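Local coordinates for protein arginase, mitochondrial (Medicago truncatula, PDB 6VSS) that hydrolyses L-arginine to urea and L-ornithine with two manganese ions per subunit, and also converts agmatine to putrescine and urea, at residues S141-M146 / V167-E172; V178-F183 / R214-V219; E253-G258 / L295-N300; G308-Y313 / K330-L335. All coordinates share one frame; numbering follows the deposited sequence.

Interaction 1 (S141-M146 / V167-E172); sequences SVKLVM and VRAVSE
Lys143 and Glu172 form the salt bridge between these two helical segments. Lys143 NZ donates to Glu172 OE1 at 2.9 Å. It reaches the oxygen on its anti side, 28° out of the carboxylate plane. The lysine chain is extended beyond CG, and this carries the ammonium group across to the next helix. On the way its CE passes 3.9 Å from Ala169 O. Cutting the lysine back to an alanine is likely to leave the Glu172 carboxylate without its charged mate and to remove the methylene chain that lies against Ala169.

The remaining contacts are apolar. Val142 points at the other helix and meets the methyl of Ala169, with CB to CB at 3.8 Å. The small Ala169 lets the backbones come close, with the Lys143 and Ala169 CA atoms 6.2 Å apart. Val142 CG1 also touches Val170 CG2 at 4.2 Å.

The sulfur of Met146 comes in at about a right angle to the Val170 side chain. Met146 SD lies 3.8 Å from Val170 CA. A bend at the last torsion (chi3 74°) turns its CE methyl back toward Val170 O.

The segment axes approach to 9.0 Å and run 43° apart. The chemistry is therefore layered. Valine and alanine side chains meet in the buried part, and a single ion pair ties the helices at the more exposed side, where solvent would probably weaken its charge attraction.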
loop_
_atom_site.group_PDB
_atom_site.type_symbol
_atom_site.label_atom_id
_atom_site.label_comp_id
_atom_site.label_asym_id
_atom_site.label_seq_id
_atom_site.Cartn_x
_atom_site.Cartn_y
_atom_site.Cartn_z
ATOM N N SER B 141 2.729 37.631 8.721
ATOM C CA SER B 141 2.010 36.584 9.481
ATOM C C SER B 141 2.765 36.243 10.759
ATOM O O SER B 141 2.149 36.295 11.849
ATOM C CB SER B 141 1.753 35.388 8.634
ATOM O OG SER B 141 0.830 35.770 7.617
ATOM N N VAL B 142 4.053 35.962 10.644
ATOM C CA VAL B 142 4.905 35.638 11.822
ATOM C C VAL B 142 4.848 36.787 12.822
ATOM O O VAL B 142 4.640 36.504 13.986
ATOM C CB VAL B 142 6.352 35.280 11.425
ATOM C CG1 VAL B 142 7.205 35.071 12.656
ATOM C CG2 VAL B 142 6.418 34.042 10.528
ATOM N N LYS B 143 4.921 38.034 12.350
ATOM C CA LYS B 143 5.010 39.236 13.217
ATOM C C LYS B 143 3.694 39.428 13.976
ATOM O O LYS B 143 3.756 39.810 15.181
ATOM C CB LYS B 143 5.381 40.469 12.374
ATOM C CG LYS B 143 6.801 40.464 11.839
ATOM C CD LYS B 143 7.234 41.773 11.142
ATOM C CE LYS B 143 8.694 41.696 10.752
ATOM N NZ LYS B 143 9.173 42.904 10.045
ATOM N N LEU B 144 2.564 39.156 13.306
ATOM C CA LEU B 144 1.216 39.222 13.902
ATOM C C LEU B 144 1.127 38.214 15.064
ATOM O O LEU B 144 0.550 38.613 16.079
ATOM C CB LEU B 144 0.125 39.033 12.830
ATOM C CG LEU B 144 -0.020 40.196 11.825
ATOM C CD1 LEU B 144 -0.851 39.821 10.611
ATOM C CD2 LEU B 144 -0.639 41.445 12.483
ATOM N N VAL B 145 1.744 37.022 14.990
ATOM C CA VAL B 145 1.742 36.061 16.149
ATOM C C VAL B 145 2.654 36.608 17.264
ATOM O O VAL B 145 2.275 36.642 18.452
ATOM C CB VAL B 145 2.150 34.635 15.717
ATOM C CG1 VAL B 145 2.216 33.674 16.889
ATOM C CG2 VAL B 145 1.230 34.101 14.655
ATOM N N MET B 146 3.806 37.117 16.881
ATOM C CA MET B 146 4.841 37.552 17.842
ATOM C C MET B 146 4.321 38.761 18.606
ATOM O O MET B 146 4.696 38.878 19.797
ATOM C CB MET B 146 6.141 37.919 17.132
ATOM C CG MET B 146 6.799 36.730 16.513
ATOM S SD MET B 146 8.430 37.111 15.860
ATOM C CE MET B 146 9.297 37.235 17.425
ATOM N N VAL B 167 12.413 33.344 9.646
ATOM C CA VAL B 167 13.560 33.715 10.509
ATOM C C VAL B 167 13.843 35.216 10.314
ATOM O O VAL B 167 14.172 35.880 11.297
ATOM C CB VAL B 167 14.746 32.801 10.230
ATOM C CG1 VAL B 167 16.037 33.396 10.733
ATOM C CG2 VAL B 167 14.485 31.401 10.805
ATOM N N ARG B 168 13.637 35.747 9.115
ATOM C CA ARG B 168 13.792 37.201 8.861
ATOM C C ARG B 168 12.852 37.972 9.797
ATOM O O ARG B 168 13.244 39.048 10.372
ATOM C CB ARG B 168 13.502 37.541 7.396
ATOM C CG ARG B 168 13.415 39.042 7.153
ATOM C CD ARG B 168 13.068 39.367 5.710
ATOM N NE ARG B 168 11.786 38.831 5.250
ATOM C CZ ARG B 168 11.420 38.767 3.980
ATOM N NH1 ARG B 168 12.229 39.213 3.046
ATOM N NH2 ARG B 168 10.251 38.272 3.628
ATOM N N ALA B 169 11.612 37.498 9.874
ATOM C CA ALA B 169 10.521 38.123 10.647
ATOM C C ALA B 169 10.853 38.030 12.139
ATOM O O ALA B 169 10.667 39.059 12.841
ATOM C CB ALA B 169 9.240 37.438 10.332
ATOM N N VAL B 170 11.351 36.878 12.603
ATOM C CA VAL B 170 11.723 36.718 14.033
ATOM C C VAL B 170 12.829 37.720 14.407
ATOM O O VAL B 170 12.694 38.421 15.409
ATOM C CB VAL B 170 12.153 35.291 14.348
ATOM C CG1 VAL B 170 12.699 35.240 15.746
ATOM C CG2 VAL B 170 11.002 34.294 14.178
ATOM N N SER B 171 13.884 37.761 13.615
ATOM C CA SER B 171 15.092 38.592 13.797
ATOM C C SER B 171 14.736 40.069 13.743
ATOM O O SER B 171 15.323 40.838 14.521
ATOM C CB SER B 171 16.116 38.295 12.745
ATOM O OG SER B 171 17.291 39.086 12.934
ATOM N N GLU B 172 13.906 40.454 12.785
ATOM C CA GLU B 172 13.561 41.873 12.567
ATOM C C GLU B 172 12.684 42.286 13.744
ATOM O O GLU B 172 12.926 43.370 14.298
ATOM C CB GLU B 172 12.820 42.078 11.254
ATOM C CG GLU B 172 13.690 42.092 10.036
ATOM C CD GLU B 172 12.883 42.121 8.757
ATOM O OE1 GLU B 172 11.655 41.961 8.821
ATOM O OE2 GLU B 172 13.486 42.316 7.691
#

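Interaction 2 (V178-F183 / R214-V219); sequences VDILHF and RRLVQV
Asp179 and Arg214 meet side-on. Arg214 NE donates to Asp179 OD1 at 3.0 Å, and Arg214 NH2 to Asp179 OD2 at 2.8 Å. Both oxygens use their syn lone pairs, and the two flat groups are nearly coplanar, 8° apart. The arginine chain is straight as far as a bend at chi3 (67°), which turns the guanidinium edge to the carboxylate. Asp179 OD1 also takes the backbone N of Arg215, which comes from above the carboxylate plane, and OD2 probably binds Gly258 N as well. With an alanine at this position the Arg214 guanidinium is likely to lose its charge partner, and the Arg215 N-H its acceptor.

Farther along, His182 and Gln218 lie side by side, pointing the same way. Gln218 NE2 donates to His182 ND1 at 3.0 Å, and Gln218 OE1 is hydrogen-bonded to Thr239 OG1, which helps hold the amide. The donor is near the ring plane, but the amide is turned 53° from the ring. The other ring nitrogen, NE2, bonds to Asp184, which bridges both manganese ions. Leu216 CD1 packs against His182 CB at 3.7 Å. On the opposite face Phe183 CD2 rests on Val219 CB at 4.1 Å.

Backbone bonds such as Val217 N to Ile180 O, at 2.7 Å, join the strands. With helix 203-209 between them they form a beta-alpha-beta unit of the parallel arginase sheet, and His182 is a second-shell residue of the manganese site.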
loop_
_atom_site.group_PDB
_atom_site.type_symbol
_atom_site.label_atom_id
_atom_site.label_comp_id
_atom_site.label_asym_id
_atom_site.label_seq_id
_atom_site.Cartn_x
_atom_site.Cartn_y
_atom_site.Cartn_z
ATOM N N VAL B 178 19.672 35.609 15.733
ATOM C CA VAL B 178 19.278 34.455 16.566
ATOM C C VAL B 178 20.326 33.399 16.277
ATOM O O VAL B 178 21.029 33.538 15.250
ATOM C CB VAL B 178 17.832 33.988 16.241
ATOM C CG1 VAL B 178 16.838 35.085 16.512
ATOM C CG2 VAL B 178 17.669 33.513 14.811
ATOM N N ASP B 179 20.456 32.394 17.135
ATOM C CA ASP B 179 21.221 31.164 16.795
ATOM C C ASP B 179 20.194 30.175 16.276
ATOM O O ASP B 179 19.107 30.222 16.788
ATOM C CB ASP B 179 22.001 30.606 17.987
ATOM C CG ASP B 179 23.208 31.424 18.457
ATOM O OD1 ASP B 179 23.739 32.243 17.664
ATOM O OD2 ASP B 179 23.643 31.203 19.614
ATOM N N ILE B 180 20.568 29.304 15.339
ATOM C CA ILE B 180 19.646 28.303 14.752
ATOM C C ILE B 180 20.181 26.895 14.955
ATOM O O ILE B 180 21.350 26.628 14.729
ATOM C CB ILE B 180 19.367 28.585 13.276
ATOM C CG1 ILE B 180 18.800 29.988 13.054
ATOM C CG2 ILE B 180 18.488 27.473 12.691
ATOM C CD1 ILE B 180 18.564 30.301 11.622
ATOM N N LEU B 181 19.293 26.029 15.379
ATOM C CA LEU B 181 19.509 24.580 15.412
ATOM C C LEU B 181 18.625 24.059 14.301
ATOM O O LEU B 181 17.422 24.364 14.347
ATOM C CB LEU B 181 19.055 24.008 16.750
ATOM C CG LEU B 181 19.053 22.484 16.777
ATOM C CD1 LEU B 181 20.424 21.936 16.434
ATOM C CD2 LEU B 181 18.580 22.020 18.157
ATOM N N HIS B 182 19.238 23.418 13.306
ATOM C CA HIS B 182 18.597 23.066 12.028
ATOM C C HIS B 182 18.815 21.575 11.845
ATOM O O HIS B 182 19.988 21.161 11.736
ATOM C CB HIS B 182 19.155 23.968 10.938
ATOM C CG HIS B 182 18.902 23.507 9.533
ATOM N ND1 HIS B 182 19.836 23.693 8.520
ATOM C CD2 HIS B 182 17.815 22.953 8.957
ATOM C CE1 HIS B 182 19.314 23.277 7.381
ATOM N NE2 HIS B 182 18.083 22.793 7.635
ATOM N N PHE B 183 17.744 20.801 11.841
ATOM C CA PHE B 183 17.755 19.354 11.501
ATOM C C PHE B 183 17.407 19.196 10.028
ATOM O O PHE B 183 16.378 19.671 9.588
ATOM C CB PHE B 183 16.785 18.572 12.375
ATOM C CG PHE B 183 17.115 18.620 13.844
ATOM C CD1 PHE B 183 16.558 19.592 14.665
ATOM C CD2 PHE B 183 17.879 17.632 14.444
ATOM C CE1 PHE B 183 16.803 19.621 16.033
ATOM C CE2 PHE B 183 18.154 17.680 15.814
ATOM C CZ PHE B 183 17.633 18.686 16.588
ATOM N N ARG B 214 23.430 34.076 13.672
ATOM C CA ARG B 214 24.874 34.049 14.031
ATOM C C ARG B 214 25.372 32.608 13.899
ATOM O O ARG B 214 25.940 32.296 12.888
ATOM C CB ARG B 214 25.064 34.630 15.427
ATOM C CG ARG B 214 26.499 34.598 15.930
ATOM C CD ARG B 214 26.549 35.176 17.329
ATOM N NE ARG B 214 25.840 34.291 18.239
ATOM C CZ ARG B 214 26.115 34.143 19.514
ATOM N NH1 ARG B 214 27.090 34.850 20.066
ATOM N NH2 ARG B 214 25.402 33.289 20.229
ATOM N N ARG B 215 25.085 31.754 14.865
ATOM C CA ARG B 215 25.357 30.315 14.769
ATOM C C ARG B 215 24.226 29.637 13.998
ATOM O O ARG B 215 23.063 30.113 14.016
ATOM C CB ARG B 215 25.538 29.757 16.172
ATOM C CG ARG B 215 26.724 30.387 16.896
ATOM C CD ARG B 215 26.988 29.717 18.223
ATOM N NE ARG B 215 27.319 28.320 18.048
ATOM C CZ ARG B 215 27.184 27.393 18.987
ATOM N NH1 ARG B 215 26.721 27.693 20.193
ATOM N NH2 ARG B 215 27.530 26.154 18.720
ATOM N N LEU B 216 24.608 28.665 13.199
ATOM C CA LEU B 216 23.678 27.762 12.499
ATOM C C LEU B 216 24.230 26.371 12.742
ATOM O O LEU B 216 25.264 26.036 12.174
ATOM C CB LEU B 216 23.648 28.109 11.018
ATOM C CG LEU B 216 23.000 27.079 10.089
ATOM C CD1 LEU B 216 21.626 26.654 10.579
ATOM C CD2 LEU B 216 22.925 27.671 8.682
ATOM N N VAL B 217 23.598 25.615 13.594
ATOM C CA VAL B 217 24.088 24.260 13.956
ATOM C C VAL B 217 23.234 23.267 13.197
ATOM O O VAL B 217 22.036 23.291 13.446
ATOM C CB VAL B 217 23.989 24.058 15.464
ATOM C CG1 VAL B 217 24.505 22.697 15.874
ATOM C CG2 VAL B 217 24.703 25.178 16.183
ATOM N N GLN B 218 23.827 22.526 12.258
ATOM C CA GLN B 218 23.075 21.650 11.334
ATOM C C GLN B 218 23.307 20.229 11.794
ATOM O O GLN B 218 24.474 19.848 11.989
ATOM C CB GLN B 218 23.532 21.834 9.886
ATOM C CG GLN B 218 23.543 23.296 9.449
ATOM C CD GLN B 218 23.585 23.448 7.941
ATOM O OE1 GLN B 218 24.516 22.993 7.267
ATOM N NE2 GLN B 218 22.546 24.047 7.389
ATOM N N VAL B 219 22.275 19.431 11.854
ATOM C CA VAL B 219 22.379 18.023 12.332
ATOM C C VAL B 219 21.587 17.105 11.400
ATOM O O VAL B 219 20.458 17.426 11.084
ATOM C CB VAL B 219 21.890 17.950 13.786
ATOM C CG1 VAL B 219 21.918 16.532 14.344
ATOM C CG2 VAL B 219 22.681 18.881 14.664
#

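Interaction 3 (E253-G258 / L295-N300); sequences ENLKLG and LNILQN
Leu255 and Ile297 meet obliquely through one methyl each. Leu255 CD1 lies 4.0 Å from Ile297 CG2. In Ile297 this branch stands anti to the backbone N, beside the carbonyl carbon, where the leucine can reach it. Both side chains are buried against the sheet: Leu255 also touches Leu181, and Ile297 touches Phe183 and Val219.

Glu253 and Asn296 lie side by side and point the same way. Their flat ends are turned almost perpendicular, with the carboxylate and amide planes 88° apart. Glu253 OE2 comes no nearer than 3.8 Å to Asn296 ND2, so the pair is in loose contact and not hydrogen-bonded.

Asn300 points toward the loop, and its CB sits tightly against the backbone, 3.1 Å from Glu253 O. Its amide folds back on its own helix. Asn300 ND2 donates to Asn296 O at 2.8 Å. Asn296 O also accepts the helical bond from Asn300 N, and the two donors reach it from opposite faces of its plane. The ND2 bond helps fix the rotation of the amide beside the loop.

No direct hydrogen bond crosses the contact. A water joins the two sides instead. It accepts from Leu255 N at 3.2 Å and donates to Ile297 O at 2.7 Å. Leu255 and Leu257 make backbone bonds with Gln302, just beyond the helix.

The contact thus lays the loop between helix 245-252 and strand 264-269 along the last turns of helix 291-300. It is outer-layer packing in an alpha/beta fold, where a helix and a loop together cover part of one face of the parallel sheet, over strands 178-183 and 213-221.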
loop_
_atom_site.group_PDB
_atom_site.type_symbol
_atom_site.label_atom_id
_atom_site.label_comp_id
_atom_site.label_asym_id
_atom_site.label_seq_id
_atom_site.Cartn_x
_atom_site.Cartn_y
_atom_site.Cartn_z
ATOM N N GLU B 253 24.344 16.545 22.326
ATOM C CA GLU B 253 23.535 16.346 23.552
ATOM C C GLU B 253 23.819 17.398 24.636
ATOM O O GLU B 253 23.386 17.228 25.746
ATOM C CB GLU B 253 23.778 14.923 24.064
ATOM C CG GLU B 253 23.301 13.906 23.060
ATOM C CD GLU B 253 23.387 12.500 23.605
ATOM O OE1 GLU B 253 24.092 12.324 24.614
ATOM O OE2 GLU B 253 22.770 11.591 23.015
ATOM N N ASN B 254 24.443 18.513 24.338
ATOM C CA ASN B 254 24.696 19.535 25.378
ATOM C C ASN B 254 24.888 20.884 24.743
ATOM O O ASN B 254 25.750 21.618 25.205
ATOM C CB ASN B 254 25.978 19.276 26.163
ATOM C CG ASN B 254 25.952 17.954 26.899
ATOM O OD1 ASN B 254 25.396 17.843 27.989
ATOM N ND2 ASN B 254 26.547 16.947 26.295
ATOM N N LEU B 255 24.109 21.188 23.740
ATOM C CA LEU B 255 24.188 22.475 23.042
ATOM C C LEU B 255 23.652 23.579 23.934
ATOM O O LEU B 255 22.673 23.345 24.665
ATOM C CB LEU B 255 23.350 22.387 21.771
ATOM C CG LEU B 255 23.931 21.502 20.680
ATOM C CD1 LEU B 255 22.884 21.318 19.585
ATOM C CD2 LEU B 255 25.206 22.148 20.142
ATOM N N LYS B 256 24.279 24.742 23.849
ATOM C CA LYS B 256 23.842 25.948 24.580
ATOM C C LYS B 256 23.856 27.098 23.584
ATOM O O LYS B 256 24.939 27.540 23.182
ATOM C CB LYS B 256 24.745 26.176 25.795
ATOM C CG LYS B 256 24.980 24.894 26.591
ATOM C CD LYS B 256 25.805 24.961 27.915
ATOM C CE LYS B 256 26.079 23.556 28.410
ATOM N NZ LYS B 256 26.491 23.536 29.829
ATOM N N LEU B 257 22.683 27.499 23.129
ATOM C CA LEU B 257 22.623 28.404 21.961
ATOM C C LEU B 257 22.049 29.717 22.440
ATOM O O LEU B 257 21.403 29.715 23.472
ATOM C CB LEU B 257 21.784 27.803 20.824
ATOM C CG LEU B 257 22.377 26.614 20.050
ATOM C CD1 LEU B 257 21.506 26.260 18.833
ATOM C CD2 LEU B 257 23.774 26.876 19.552
ATOM N N GLY B 258 22.286 30.777 21.686
ATOM C CA GLY B 258 21.581 32.049 21.874
ATOM C C GLY B 258 22.284 32.954 22.879
ATOM O O GLY B 258 21.835 34.095 23.032
ATOM N N LEU B 295 15.151 13.934 19.706
ATOM C CA LEU B 295 14.561 14.214 21.046
ATOM C C LEU B 295 15.708 14.417 22.050
ATOM O O LEU B 295 15.608 15.278 22.918
ATOM C CB LEU B 295 13.641 13.064 21.489
ATOM C CG LEU B 295 12.356 12.903 20.693
ATOM C CD1 LEU B 295 11.449 11.837 21.261
ATOM C CD2 LEU B 295 11.598 14.197 20.611
ATOM N N ASN B 296 16.752 13.605 21.965
ATOM C CA ASN B 296 17.941 13.749 22.855
ATOM C C ASN B 296 18.521 15.167 22.735
ATOM O O ASN B 296 18.759 15.846 23.773
ATOM C CB ASN B 296 18.991 12.707 22.525
ATOM C CG ASN B 296 18.550 11.306 22.891
ATOM O OD1 ASN B 296 17.602 11.129 23.643
ATOM N ND2 ASN B 296 19.232 10.305 22.369
ATOM N N ILE B 297 18.762 15.611 21.516
ATOM C CA ILE B 297 19.351 16.954 21.279
ATOM C C ILE B 297 18.388 18.029 21.804
ATOM O O ILE B 297 18.826 19.022 22.443
ATOM C CB ILE B 297 19.714 17.104 19.793
ATOM C CG1 ILE B 297 20.852 16.133 19.448
ATOM C CG2 ILE B 297 20.048 18.558 19.525
ATOM C CD1 ILE B 297 21.167 15.935 17.979
ATOM N N LEU B 298 17.096 17.833 21.585
ATOM C CA LEU B 298 16.100 18.903 21.814
ATOM C C LEU B 298 15.818 18.990 23.311
ATOM O O LEU B 298 15.756 20.127 23.871
ATOM C CB LEU B 298 14.865 18.544 20.982
ATOM C CG LEU B 298 13.851 19.644 20.779
ATOM C CD1 LEU B 298 14.501 20.918 20.248
ATOM C CD2 LEU B 298 12.778 19.143 19.843
ATOM N N GLN B 299 15.739 17.823 23.950
ATOM C CA GLN B 299 15.504 17.685 25.398
ATOM C C GLN B 299 16.695 18.301 26.130
ATOM O O GLN B 299 16.485 18.967 27.134
ATOM C CB GLN B 299 15.186 16.220 25.755
ATOM C CG GLN B 299 13.791 15.814 25.262
ATOM C CD GLN B 299 13.399 14.359 25.452
ATOM O OE1 GLN B 299 14.232 13.509 25.783
ATOM N NE2 GLN B 299 12.120 14.054 25.250
ATOM N N ASN B 300 17.891 18.194 25.593
ATOM C CA ASN B 300 19.120 18.669 26.264
ATOM C C ASN B 300 19.394 20.136 25.912
ATOM O O ASN B 300 20.159 20.745 26.616
ATOM C CB ASN B 300 20.303 17.769 25.906
ATOM C CG ASN B 300 20.356 16.508 26.745
ATOM O OD1 ASN B 300 20.574 16.577 27.955
ATOM N ND2 ASN B 300 20.178 15.357 26.128
HETATM O O HOH W 1 21.429 19.561 23.003
#

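Interaction 4 (G308-Y313 / K330-L335); sequences GDVVEY and KLVREL
Asp309, whose backbone N lies 4.1 Å from Leu335 CD2, carries a carboxylate held by three hydroxyl groups. Its OD2 is hydrogen-bonded to both Tyr265 OH and Ser163 OG, and its OD1 to Ser267 OG. These bonds satisfy a buried acidic group. The Asp309 side chain leaves the strand on the face turned away from helix 330-335, and it comes within about 4 Å of the side chain of the manganese ligand His160.

The helix meets the other face mainly through apolar side chains. Val310 points toward it. Val310 CG2 lies 3.8 Å from Val332 CG2, and the two side chains cross at a slant. In both valines CG2 stands anti to the carbonyl carbon, and these are the branches that meet. Val310 CB is also near, 4.0 Å from Val332 CG2.

Leu335 packs at the glycine. Its CD2 methyl sits 4.1 Å from Gly308 CA. The site has no room for a side chain, since a CB on Gly308 would point toward the helix and collide with that methyl. The same CD2 lies 4.4 Å from Val310 CG2, so one leucine branch spans Gly308, Asp309 and Val310.

The chain just past the strand holds Glu312, inferred to bind substrate. Glu312 OE1 is hydrogen-bonded to His160 N and His200 ND1.

The strand and helix segments run antiparallel, 173° apart, with axes 9.0 Å from each other. Strand 305-311 lies between strands 151-157 and 264-269. Helix 323-339 packs over this part of the sheet, with Val332 and Leu335 also touching Leu154, Leu335 touching Val266, and helix 291-300 packed alongside.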
loop_
_atom_site.group_PDB
_atom_site.type_symbol
_atom_site.label_atom_id
_atom_site.label_comp_id
_atom_site.label_asym_id
_atom_site.label_seq_id
_atom_site.Cartn_x
_atom_site.Cartn_y
_atom_site.Cartn_z
ATOM N N GLY B 308 10.300 28.430 15.840
ATOM C CA GLY B 308 10.672 27.125 15.302
ATOM C C GLY B 308 9.786 26.753 14.139
ATOM O O GLY B 308 8.814 27.435 13.867
ATOM N N ASP B 309 10.152 25.703 13.439
ATOM C CA ASP B 309 9.340 25.226 12.305
ATOM C C ASP B 309 9.520 23.714 12.169
ATOM O O ASP B 309 10.493 23.113 12.700
ATOM C CB ASP B 309 9.594 26.074 11.062
ATOM C CG ASP B 309 10.986 25.943 10.525
ATOM O OD1 ASP B 309 11.402 24.773 10.304
ATOM O OD2 ASP B 309 11.621 27.010 10.267
ATOM N N VAL B 310 8.511 23.098 11.617
ATOM C CA VAL B 310 8.535 21.684 11.192
ATOM C C VAL B 310 8.080 21.639 9.738
ATOM O O VAL B 310 6.950 22.018 9.509
ATOM C CB VAL B 310 7.686 20.805 12.108
ATOM C CG1 VAL B 310 7.770 19.350 11.651
ATOM C CG2 VAL B 310 8.152 20.952 13.546
ATOM N N VAL B 311 8.997 21.277 8.816
ATOM C CA VAL B 311 8.852 21.405 7.349
ATOM C C VAL B 311 9.068 20.073 6.648
ATOM O O VAL B 311 9.635 19.192 7.283
ATOM C CB VAL B 311 9.804 22.472 6.814
ATOM C CG1 VAL B 311 9.474 23.799 7.495
ATOM C CG2 VAL B 311 11.263 22.127 6.993
ATOM N N GLU B 312 8.538 20.011 5.417
ATOM C CA GLU B 312 8.836 19.011 4.397
ATOM C C GLU B 312 8.107 17.694 4.762
ATOM O O GLU B 312 8.293 16.718 4.014
ATOM C CB GLU B 312 10.357 18.799 4.274
ATOM C CG GLU B 312 11.131 19.936 3.609
ATOM C CD GLU B 312 11.042 20.124 2.108
ATOM O OE1 GLU B 312 11.289 21.286 1.643
ATOM O OE2 GLU B 312 10.670 19.171 1.407
ATOM N N TYR B 313 7.161 17.663 5.725
ATOM C CA TYR B 313 6.189 16.540 5.758
ATOM C C TYR B 313 5.387 16.616 4.435
ATOM O O TYR B 313 4.852 17.680 4.121
ATOM C CB TYR B 313 5.242 16.527 6.964
ATOM C CG TYR B 313 4.143 15.504 6.831
ATOM C CD1 TYR B 313 4.411 14.214 6.399
ATOM C CD2 TYR B 313 2.817 15.803 7.132
ATOM C CE1 TYR B 313 3.403 13.261 6.286
ATOM C CE2 TYR B 313 1.795 14.874 6.972
ATOM C CZ TYR B 313 2.091 13.587 6.582
ATOM O OH TYR B 313 1.091 12.633 6.490
ATOM N N LYS B 330 4.470 14.610 16.618
ATOM C CA LYS B 330 5.324 14.410 17.803
ATOM C C LYS B 330 6.519 15.373 17.812
ATOM O O LYS B 330 6.853 15.856 18.876
ATOM C CB LYS B 330 5.792 12.969 17.909
ATOM C CG LYS B 330 6.505 12.730 19.232
ATOM C CD LYS B 330 6.533 11.290 19.722
ATOM C CE LYS B 330 7.261 11.190 21.060
ATOM N NZ LYS B 330 7.075 9.863 21.686
ATOM N N LEU B 331 7.174 15.620 16.681
ATOM C CA LEU B 331 8.200 16.706 16.593
ATOM C C LEU B 331 7.576 18.038 17.012
ATOM O O LEU B 331 8.221 18.753 17.780
ATOM C CB LEU B 331 8.858 16.779 15.208
ATOM C CG LEU B 331 9.560 15.486 14.771
ATOM C CD1 LEU B 331 9.926 15.562 13.306
ATOM C CD2 LEU B 331 10.793 15.224 15.622
ATOM N N VAL B 332 6.370 18.355 16.564
ATOM C CA VAL B 332 5.697 19.637 16.935
ATOM C C VAL B 332 5.457 19.635 18.446
ATOM O O VAL B 332 5.732 20.662 19.098
ATOM C CB VAL B 332 4.397 19.906 16.141
ATOM C CG1 VAL B 332 3.797 21.244 16.499
ATOM C CG2 VAL B 332 4.670 19.954 14.645
ATOM N N ARG B 333 4.960 18.536 18.995
ATOM C CA ARG B 333 4.597 18.454 20.434
ATOM C C ARG B 333 5.852 18.663 21.287
ATOM O O ARG B 333 5.808 19.425 22.241
ATOM C CB ARG B 333 3.922 17.124 20.763
ATOM C CG ARG B 333 2.463 17.089 20.327
ATOM C CD ARG B 333 1.960 15.684 20.024
ATOM N NE ARG B 333 2.055 14.834 21.201
ATOM C CZ ARG B 333 1.084 14.097 21.721
ATOM N NH1 ARG B 333 -0.128 14.103 21.202
ATOM N NH2 ARG B 333 1.308 13.442 22.846
ATOM N N GLU B 334 6.962 18.058 20.931
ATOM C CA GLU B 334 8.142 18.129 21.778
ATOM C C GLU B 334 8.800 19.501 21.579
ATOM O O GLU B 334 9.337 20.024 22.539
ATOM C CB GLU B 334 8.971 16.915 21.458
ATOM C CG GLU B 334 8.249 15.615 21.773
ATOM C CD GLU B 334 7.990 15.372 23.255
ATOM O OE1 GLU B 334 8.844 15.731 24.090
ATOM O OE2 GLU B 334 6.918 14.857 23.562
ATOM N N LEU B 335 8.758 20.079 20.382
ATOM C CA LEU B 335 9.243 21.467 20.169
ATOM C C LEU B 335 8.405 22.430 21.004
ATOM O O LEU B 335 9.017 23.293 21.668
ATOM C CB LEU B 335 9.237 21.828 18.677
ATOM C CG LEU B 335 9.608 23.287 18.324
ATOM C CD1 LEU B 335 10.859 23.733 19.034
ATOM C CD2 LEU B 335 9.825 23.434 16.817
#

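All four contacts are built on or around one parallel sheet. Interaction 1 packs against interaction 2, with Val167 CG1 4.1 Å from Ile180 CD1, and helix 163-174 leads into strand 178-183. Interactions 2 and 3 have centres 11 Å apart and join where Leu257 lies against Arg215. Interaction 3 touches interaction 4 through the two helices, with Leu295 CD2 3.8 Å from Glu334 CG. Interactions 2 and 4 do not touch, but both approach the active site. The His182 side chain is about 4 Å from a manganese ion, and that of Asp309 about 8 Å. Interaction 1 lies away from the annotated sites.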